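Local atomic coordinates of dual specificity protein phosphatase 15 (Homo sapiens, PDB entry 1YZ4), a protein that removes phosphate from phosphotyrosine, phosphoserine and phosphothreonine in proteins and may dephosphorylate MAPK13, ATF2, ERBB3, PDGFRB and SNX6. Residues T9-L12 with Y16-N19; K33-I38 with H78-N83; Y105-T110 with R115-A120. The protein carries 1 engineered substitution. One frame throughout, in Å; residues are numbered along the deposited sequence.

Contact 1: residues T9-L12 with Y16-N19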
loop_
_atom_site.group_PDB
_atom_site.type_symbol
_atom_site.label_atom_id
_atom_site.label_comp_id
_atom_site.label_asym_id
_atom_site.label_seq_id
_atom_site.Cartn_x
_atom_site.Cartn_y
_atom_site.Cartn_z
ATOM N N THR A 9 6.391 -1.484 8.238
ATOM C CA THR A 9 7.434 -2.295 7.636
ATOM C C THR A 9 7.779 -1.759 6.254
ATOM O O THR A 9 6.890 -1.439 5.462
ATOM C CB THR A 9 6.994 -3.776 7.535
ATOM O OG1 THR A 9 5.772 -3.867 6.795
ATOM C CG2 THR A 9 6.777 -4.362 8.924
ATOM N N LYS A 10 9.076 -1.636 5.984
ATOM C CA LYS A 10 9.556 -1.145 4.698
ATOM C C LYS A 10 9.289 -2.225 3.659
ATOM O O LYS A 10 9.724 -3.370 3.809
ATOM C CB LYS A 10 11.053 -0.851 4.774
ATOM C CG LYS A 10 11.613 -0.084 3.583
ATOM C CD LYS A 10 13.081 0.229 3.816
ATOM C CE LYS A 10 13.603 1.262 2.837
ATOM N NZ LYS A 10 15.038 1.580 3.090
ATOM N N VAL A 11 8.554 -1.860 2.616
ATOM C CA VAL A 11 8.212 -2.794 1.551
ATOM C C VAL A 11 9.116 -2.561 0.353
ATOM O O VAL A 11 9.429 -3.480 -0.398
ATOM C CB VAL A 11 6.761 -2.594 1.089
ATOM C CG1 VAL A 11 6.367 -3.696 0.135
ATOM C CG2 VAL A 11 5.836 -2.543 2.291
ATOM N N LEU A 12 9.540 -1.316 0.199
ATOM C CA LEU A 12 10.389 -0.916 -0.909
ATOM C C LEU A 12 10.879 0.481 -0.548
ATOM O O LEU A 12 10.219 1.191 0.211
ATOM C CB LEU A 12 9.542 -0.837 -2.182
ATOM C CG LEU A 12 9.849 -1.572 -3.484
ATOM C CD1 LEU A 12 10.047 -3.057 -3.247
ATOM C CD2 LEU A 12 8.680 -1.339 -4.438
ATOM N N TYR A 16 5.909 2.003 2.681
ATOM C CA TYR A 16 5.716 1.254 3.922
ATOM C C TYR A 16 4.292 0.770 4.165
ATOM O O TYR A 16 3.325 1.329 3.639
ATOM C CB TYR A 16 6.135 2.090 5.135
ATOM C CG TYR A 16 7.584 2.507 5.151
ATOM C CD1 TYR A 16 8.042 3.535 4.329
ATOM C CD2 TYR A 16 8.499 1.881 5.998
ATOM C CE1 TYR A 16 9.373 3.934 4.351
ATOM C CE2 TYR A 16 9.830 2.273 6.027
ATOM C CZ TYR A 16 10.256 3.302 5.201
ATOM O OH TYR A 16 11.561 3.716 5.240
ATOM N N LEU A 17 4.185 -0.271 4.989
ATOM C CA LEU A 17 2.910 -0.865 5.371
ATOM C C LEU A 17 2.744 -0.702 6.873
ATOM O O LEU A 17 3.706 -0.852 7.627
ATOM C CB LEU A 17 2.882 -2.353 5.010
ATOM C CG LEU A 17 2.355 -2.734 3.622
ATOM C CD1 LEU A 17 2.551 -4.218 3.375
ATOM C CD2 LEU A 17 0.875 -2.376 3.532
ATOM N N GLY A 18 1.532 -0.387 7.313
ATOM C CA GLY A 18 1.313 -0.221 8.738
ATOM C C GLY A 18 -0.134 -0.323 9.183
ATOM O O GLY A 18 -1.040 -0.506 8.374
ATOM N N ASN A 19 -0.336 -0.205 10.490
ATOM C CA ASN A 19 -1.654 -0.274 11.098
ATOM C C ASN A 19 -2.002 1.111 11.643
ATOM O O ASN A 19 -1.195 2.041 11.544
ATOM C CB ASN A 19 -1.636 -1.281 12.240
ATOM C CG ASN A 19 -0.519 -1.005 13.227
ATOM O OD1 ASN A 19 -0.338 0.132 13.682
ATOM N ND2 ASN A 19 0.242 -2.041 13.563
#
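Thr-9 and Leu-17 are joined backbone to backbone in both directions, the hydrogen-bonded pair of an antiparallel hairpin. Thr-9 N donates a hydrogen bond to Leu-17 O at 2.8 Å, and Leu-17 N returns the bond to Thr-9 O at 3.0 Å. The same Thr-9 O also takes a CA-H contact from Tyr-16. One residue along, Lys-10 and Tyr-16 form the non-hydrogen-bonded pair.

Both faces pack closely near the strands. On the side of Thr-9 and Leu-17, Val-11 CG2 reaches Leu-17 CG at 3.7 Å and Leu-17 CD1 at 3.8 Å, while Thr-9 OG1 sits beside Leu-17 CB and is held by a hydrogen bond to Arg-125. A classic beta bulge follows, with Val-11 and Leu-12 both facing Leu-15. On the other face the Tyr-16 ring lies against the base of Lys-10, with Tyr-16 CD2 3.5 Å from Lys-10 CA and Tyr-16 CE2 3.6 Å from Lys-10 CB. The ring is buried, against Met-8, Asn-32 and Ile-34.

The loose, solvent side is the far end of Lys-10. With CG anti to the backbone N (chi1 -169°), the chain runs extended past the ring; Lys-10 CE is still 4.0 Å from Tyr-16 OH before the amine leads away.

Strand 9-12 is the outer strand here; strand 15-18 continues into the sheet by bonding to strand 87-91, and helix 97-110 packs on Val-11 and Leu-17 through Val-102.

Contact 2: residues K33-I38 with H78-N83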
loop_
_atom_site.group_PDB
_atom_site.type_symbol
_atom_site.label_atom_id
_atom_site.label_comp_id
_atom_site.label_asym_id
_atom_site.label_seq_id
_atom_site.Cartn_x
_atom_site.Cartn_y
_atom_site.Cartn_z
ATOM N N LYS A 33 10.792 9.446 7.620
ATOM C CA LYS A 33 10.539 10.606 6.763
ATOM C C LYS A 33 9.292 10.438 5.894
ATOM O O LYS A 33 9.297 10.794 4.711
ATOM C CB LYS A 33 11.745 10.859 5.857
ATOM C CG LYS A 33 13.067 10.993 6.592
ATOM C CD LYS A 33 14.217 11.169 5.608
ATOM C CE LYS A 33 15.562 11.219 6.317
ATOM N NZ LYS A 33 16.696 11.312 5.353
ATOM N N ILE A 34 8.231 9.889 6.475
ATOM C CA ILE A 34 6.982 9.689 5.748
ATOM C C ILE A 34 6.377 11.027 5.337
ATOM O O ILE A 34 6.106 11.876 6.184
ATOM C CB ILE A 34 5.955 8.918 6.613
ATOM C CG1 ILE A 34 6.442 7.484 6.825
ATOM C CG2 ILE A 34 4.578 8.942 5.952
ATOM C CD1 ILE A 34 6.649 6.699 5.530
ATOM N N THR A 35 6.170 11.211 4.034
ATOM C CA THR A 35 5.590 12.454 3.520
ATOM C C THR A 35 4.203 12.239 2.932
ATOM O O THR A 35 3.470 13.194 2.680
ATOM C CB THR A 35 6.467 13.077 2.416
ATOM O OG1 THR A 35 6.617 12.139 1.341
ATOM C CG2 THR A 35 7.836 13.465 2.972
ATOM N N HIS A 36 3.855 10.979 2.701
ATOM C CA HIS A 36 2.558 10.641 2.129
ATOM C C HIS A 36 1.957 9.426 2.805
ATOM O O HIS A 36 2.665 8.505 3.207
ATOM C CB HIS A 36 2.694 10.376 0.631
ATOM C CG HIS A 36 3.097 11.580 -0.157
ATOM N ND1 HIS A 36 4.362 12.126 -0.087
ATOM C CD2 HIS A 36 2.392 12.366 -1.007
ATOM C CE1 HIS A 36 4.417 13.197 -0.858
ATOM N NE2 HIS A 36 3.235 13.365 -1.426
ATOM N N ILE A 37 0.639 9.424 2.909
ATOM C CA ILE A 37 -0.065 8.332 3.545
ATOM C C ILE A 37 -1.372 8.065 2.834
ATOM O O ILE A 37 -2.057 8.984 2.383
ATOM C CB ILE A 37 -0.417 8.657 5.022
ATOM C CG1 ILE A 37 0.857 8.827 5.859
ATOM C CG2 ILE A 37 -1.320 7.554 5.600
ATOM C CD1 ILE A 37 0.575 9.244 7.329
ATOM N N ILE A 38 -1.703 6.789 2.721
ATOM C CA ILE A 38 -2.956 6.393 2.125
ATOM C C ILE A 38 -3.677 5.747 3.292
ATOM O O ILE A 38 -3.191 4.768 3.857
ATOM C CB ILE A 38 -2.773 5.348 1.014
ATOM C CG1 ILE A 38 -2.026 5.964 -0.174
ATOM C CG2 ILE A 38 -4.141 4.806 0.579
ATOM C CD1 ILE A 38 -1.942 5.031 -1.375
ATOM N N HIS A 78 3.372 6.092 -6.690
ATOM C CA HIS A 78 4.437 6.285 -7.659
ATOM C C HIS A 78 4.907 7.737 -7.690
ATOM O O HIS A 78 6.108 8.011 -7.598
ATOM C CB HIS A 78 3.963 5.856 -9.042
ATOM C CG HIS A 78 5.063 5.376 -9.931
ATOM N ND1 HIS A 78 5.870 4.306 -9.605
ATOM C CD2 HIS A 78 5.481 5.804 -11.145
ATOM C CE1 HIS A 78 6.734 4.095 -10.581
ATOM N NE2 HIS A 78 6.519 4.992 -11.528
ATOM N N CYS A 79 3.960 8.661 -7.810
ATOM C CA CYS A 79 4.283 10.083 -7.848
ATOM C C CYS A 79 5.117 10.443 -6.621
ATOM O O CYS A 79 6.142 11.132 -6.724
ATOM C CB CYS A 79 3.002 10.923 -7.871
ATOM S SG CYS A 79 3.275 12.706 -7.648
ATOM N N CYS A 80 4.676 9.973 -5.459
ATOM C CA CYS A 80 5.395 10.240 -4.224
ATOM C C CYS A 80 6.830 9.689 -4.263
ATOM O O CYS A 80 7.792 10.394 -3.938
ATOM C CB CYS A 80 4.633 9.634 -3.046
ATOM S SG CYS A 80 5.604 9.424 -1.537
ATOM N N ARG A 81 6.978 8.434 -4.668
ATOM C CA ARG A 81 8.302 7.821 -4.712
ATOM C C ARG A 81 9.276 8.482 -5.696
ATOM O O ARG A 81 10.392 8.850 -5.329
ATOM C CB ARG A 81 8.186 6.327 -5.050
ATOM C CG ARG A 81 7.365 5.526 -4.068
ATOM C CD ARG A 81 7.439 4.042 -4.381
ATOM N NE ARG A 81 8.791 3.518 -4.194
ATOM C CZ ARG A 81 9.402 2.700 -5.049
ATOM N NH1 ARG A 81 8.785 2.308 -6.158
ATOM N NH2 ARG A 81 10.625 2.265 -4.787
ATOM N N LEU A 82 8.849 8.641 -6.941
ATOM C CA LEU A 82 9.716 9.221 -7.954
ATOM C C LEU A 82 10.007 10.701 -7.730
ATOM O O LEU A 82 10.866 11.275 -8.403
ATOM C CB LEU A 82 9.123 8.993 -9.348
ATOM C CG LEU A 82 8.665 7.560 -9.661
ATOM C CD1 LEU A 82 8.448 7.441 -11.156
ATOM C CD2 LEU A 82 9.696 6.536 -9.200
ATOM N N ASN A 83 9.310 11.313 -6.777
ATOM C CA ASN A 83 9.530 12.719 -6.471
ATOM C C ASN A 83 10.207 12.904 -5.118
ATOM O O ASN A 83 10.108 13.970 -4.504
ATOM C CB ASN A 83 8.214 13.492 -6.515
ATOM C CG ASN A 83 7.761 13.786 -7.935
ATOM O OD1 ASN A 83 8.380 14.584 -8.646
ATOM N ND2 ASN A 83 6.677 13.137 -8.356
#
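A helix packed on the face of a central sheet, the basic layering of the phosphatase fold, brings Cys-80 of helix 70-82 over the ring of His-36, at the start of strand 36-40. Cys-80 CB stands above one ring face, 3.9 Å from the centroid of the His-36 ring and 14° off its normal. SG turns anti to the backbone N of its own residue (chi1 162°), which carries it toward the ND1 side of the ring. There Cys-80 SG lies 3.3 Å from His-36 ND1 and meets the ring obliquely.

Thr-35 holds the ring from its edge: Thr-35 OG1, in the ring plane, is hydrogen-bonded to His-36 ND1 at 2.7 Å. The same hydroxyl also bonds to the backbone N of Asn-86, so the threonine ties the imidazole to the chain just ahead of strand 87-91. Cys-80 in turn packs on Cys-87 of that strand.

No hydrogen bond crosses between 33-38 and 78-83. Between these two segments the contact is CH-pi and sulfur-aromatic packing of Cys-80 on the His-36 ring, while ND1 is engaged by the neighbouring Thr-35 hydroxyl, which probably limits how far the ring can rotate.

Contact 3: residues Y105-T110 with R115-A120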
loop_
_atom_site.group_PDB
_atom_site.type_symbol
_atom_site.label_atom_id
_atom_site.label_comp_id
_atom_site.label_asym_id
_atom_site.label_seq_id
_atom_site.Cartn_x
_atom_site.Cartn_y
_atom_site.Cartn_z
ATOM N N TYR A 105 0.522 -2.481 -6.216
ATOM C CA TYR A 105 1.549 -1.542 -6.643
ATOM C C TYR A 105 2.822 -2.256 -7.082
ATOM O O TYR A 105 3.364 -1.994 -8.155
ATOM C CB TYR A 105 1.919 -0.590 -5.514
ATOM C CG TYR A 105 2.984 0.388 -5.939
ATOM C CD1 TYR A 105 2.679 1.441 -6.803
ATOM C CD2 TYR A 105 4.309 0.239 -5.521
ATOM C CE1 TYR A 105 3.663 2.321 -7.242
ATOM C CE2 TYR A 105 5.304 1.121 -5.959
ATOM C CZ TYR A 105 4.966 2.158 -6.819
ATOM O OH TYR A 105 5.927 3.036 -7.257
ATOM N N VAL A 106 3.310 -3.143 -6.220
ATOM C CA VAL A 106 4.527 -3.885 -6.500
ATOM C C VAL A 106 4.351 -4.779 -7.721
ATOM O O VAL A 106 5.295 -5.001 -8.476
ATOM C CB VAL A 106 4.946 -4.719 -5.275
ATOM C CG1 VAL A 106 6.210 -5.523 -5.585
ATOM C CG2 VAL A 106 5.194 -3.782 -4.091
ATOM N N MET A 107 3.143 -5.287 -7.926
ATOM C CA MET A 107 2.896 -6.122 -9.093
ATOM C C MET A 107 3.139 -5.302 -10.359
ATOM O O MET A 107 3.828 -5.758 -11.272
ATOM C CB MET A 107 1.456 -6.644 -9.096
ATOM C CG MET A 107 1.202 -7.799 -8.144
ATOM S SD MET A 107 -0.557 -8.124 -7.897
ATOM C CE MET A 107 -0.971 -8.915 -9.438
ATOM N N THR A 108 2.594 -4.086 -10.406
ATOM C CA THR A 108 2.760 -3.258 -11.595
ATOM C C THR A 108 4.193 -2.793 -11.849
ATOM O O THR A 108 4.634 -2.792 -13.002
ATOM C CB THR A 108 1.821 -2.008 -11.603
ATOM O OG1 THR A 108 2.577 -0.829 -11.310
ATOM C CG2 THR A 108 0.699 -2.155 -10.603
ATOM N N VAL A 109 4.931 -2.413 -10.805
ATOM C CA VAL A 109 6.309 -1.959 -11.020
ATOM C C VAL A 109 7.319 -3.083 -11.238
ATOM O O VAL A 109 8.413 -2.833 -11.729
ATOM C CB VAL A 109 6.838 -1.048 -9.869
ATOM C CG1 VAL A 109 5.987 0.196 -9.766
ATOM C CG2 VAL A 109 6.867 -1.807 -8.555
ATOM N N THR A 110 6.956 -4.313 -10.879
ATOM C CA THR A 110 7.859 -5.455 -11.066
ATOM C C THR A 110 7.385 -6.397 -12.178
ATOM O O THR A 110 8.175 -7.158 -12.743
ATOM C CB THR A 110 7.994 -6.294 -9.780
ATOM O OG1 THR A 110 6.744 -6.920 -9.493
ATOM C CG2 THR A 110 8.405 -5.423 -8.604
ATOM N N ARG A 115 1.026 -13.710 -6.077
ATOM C CA ARG A 115 1.499 -14.703 -5.122
ATOM C C ARG A 115 2.968 -14.484 -4.778
ATOM O O ARG A 115 3.330 -14.454 -3.602
ATOM C CB ARG A 115 1.254 -16.120 -5.647
ATOM C CG ARG A 115 -0.207 -16.512 -5.512
ATOM C CD ARG A 115 -0.543 -17.848 -6.154
ATOM N NE ARG A 115 -1.793 -18.357 -5.601
ATOM C CZ ARG A 115 -1.944 -18.731 -4.332
ATOM N NH1 ARG A 115 -0.920 -18.664 -3.486
ATOM N NH2 ARG A 115 -3.124 -19.149 -3.897
ATOM N N ASP A 116 3.809 -14.314 -5.793
ATOM C CA ASP A 116 5.221 -14.076 -5.543
ATOM C C ASP A 116 5.375 -12.769 -4.772
ATOM O O ASP A 116 6.180 -12.678 -3.846
ATOM C CB ASP A 116 6.014 -13.985 -6.854
ATOM C CG ASP A 116 5.998 -15.276 -7.643
ATOM O OD1 ASP A 116 6.124 -16.343 -7.020
ATOM O OD2 ASP A 116 5.874 -15.226 -8.887
ATOM N N VAL A 117 4.597 -11.757 -5.153
ATOM C CA VAL A 117 4.681 -10.459 -4.487
ATOM C C VAL A 117 4.257 -10.565 -3.018
ATOM O O VAL A 117 4.956 -10.076 -2.123
ATOM C CB VAL A 117 3.809 -9.376 -5.212
ATOM C CG1 VAL A 117 3.873 -8.068 -4.456
ATOM C CG2 VAL A 117 4.314 -9.151 -6.640
ATOM N N LEU A 118 3.124 -11.216 -2.778
ATOM C CA LEU A 118 2.608 -11.386 -1.421
ATOM C C LEU A 118 3.635 -12.154 -0.580
ATOM O O LEU A 118 3.931 -11.776 0.558
ATOM C CB LEU A 118 1.275 -12.150 -1.464
ATOM C CG LEU A 118 0.420 -12.368 -0.201
ATOM C CD1 LEU A 118 -0.734 -13.300 -0.523
ATOM C CD2 LEU A 118 1.233 -12.975 0.902
ATOM N N GLU A 119 4.168 -13.235 -1.142
ATOM C CA GLU A 119 5.152 -14.053 -0.444
ATOM C C GLU A 119 6.397 -13.232 -0.132
ATOM O O GLU A 119 7.027 -13.407 0.915
ATOM C CB GLU A 119 5.530 -15.270 -1.297
ATOM C CG GLU A 119 6.588 -16.183 -0.680
ATOM C CD GLU A 119 6.869 -17.419 -1.530
ATOM O OE1 GLU A 119 7.797 -18.189 -1.192
ATOM O OE2 GLU A 119 6.158 -17.624 -2.539
ATOM N N ALA A 120 6.749 -12.333 -1.045
ATOM C CA ALA A 120 7.919 -11.491 -0.843
ATOM C C ALA A 120 7.622 -10.478 0.263
ATOM O O ALA A 120 8.490 -10.150 1.078
ATOM C CB ALA A 120 8.283 -10.781 -2.137
#
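Val-117 carries this contact, its two methyls divided between Val-106 and Met-107 on the facing helix. The helical segments cross at 118°, with axes 9.6 Å apart at closest approach, and the nearest CA pair is Met-107 with Val-117.

The apolar contacts come first. Val-117 CG1, anti to its backbone nitrogen (chi1 177°), meets the side of Val-106, lying 3.6 Å from Val-106 CB and equally near Val-106 CG1. Its second methyl, Val-117 CG2, turns to the neighbouring residue and touches Met-107 CG at 3.7 Å. Met-107 therefore contributes the base of its side chain here, while its outer part bends at chi3 (75°) and the residue also packs on Phe-141 of helix 132-143 and Ser-146 of helix 145-157. Thr-110 lies at the margin, with OG1 at a long 4.4 Å from Val-117 CG2.

No hydrogen bond crosses between the two segments. Thr-110 OG1 donates to Val-106 O at 2.6 Å, one turn back, and Thr-110 N reaches that oxygen at 3.0 Å from the opposite face of the carbonyl plane. Thr-110 OG1 is also paired with the backbone N of Leu-112, so the hydroxyl links the last turn of helix 97-110 to the short connection leading into helix 114-123.

Within these segments, then, the two consecutive helices meet through buried apolar groups, with no salt bridge between them. The threonine hydroxyl at the margin has its hydrogen bonds met by backbone groups on its own side, and can thus sit beside the valine methyl without needing a polar partner from the second helix.

Along the chain the three contacts follow in series, each closing before the next opens, all within the single catalytic domain. Contacts 1 and 2, with centres about 12 Å apart, share the mixed sheet and touch where Tyr-16 packs on Ile-34. Contact 3 lies among the helices, centre to centre about 14 Å from contact 1 and about 18 Å from contact 2. Tyr-105 ties it to contact 2, its OH probably hydrogen-bonded to both His-78 and Arg-81. Contact 1 comes nearest the catalytic centre: Leu-17 lies about 6 Å, side chain to side chain, from Ser-91, the engineered residue at the predicted phosphocysteine position. Contact 2 sets a helix against the sheet and contact 3 packs helix on helix, both away from that site.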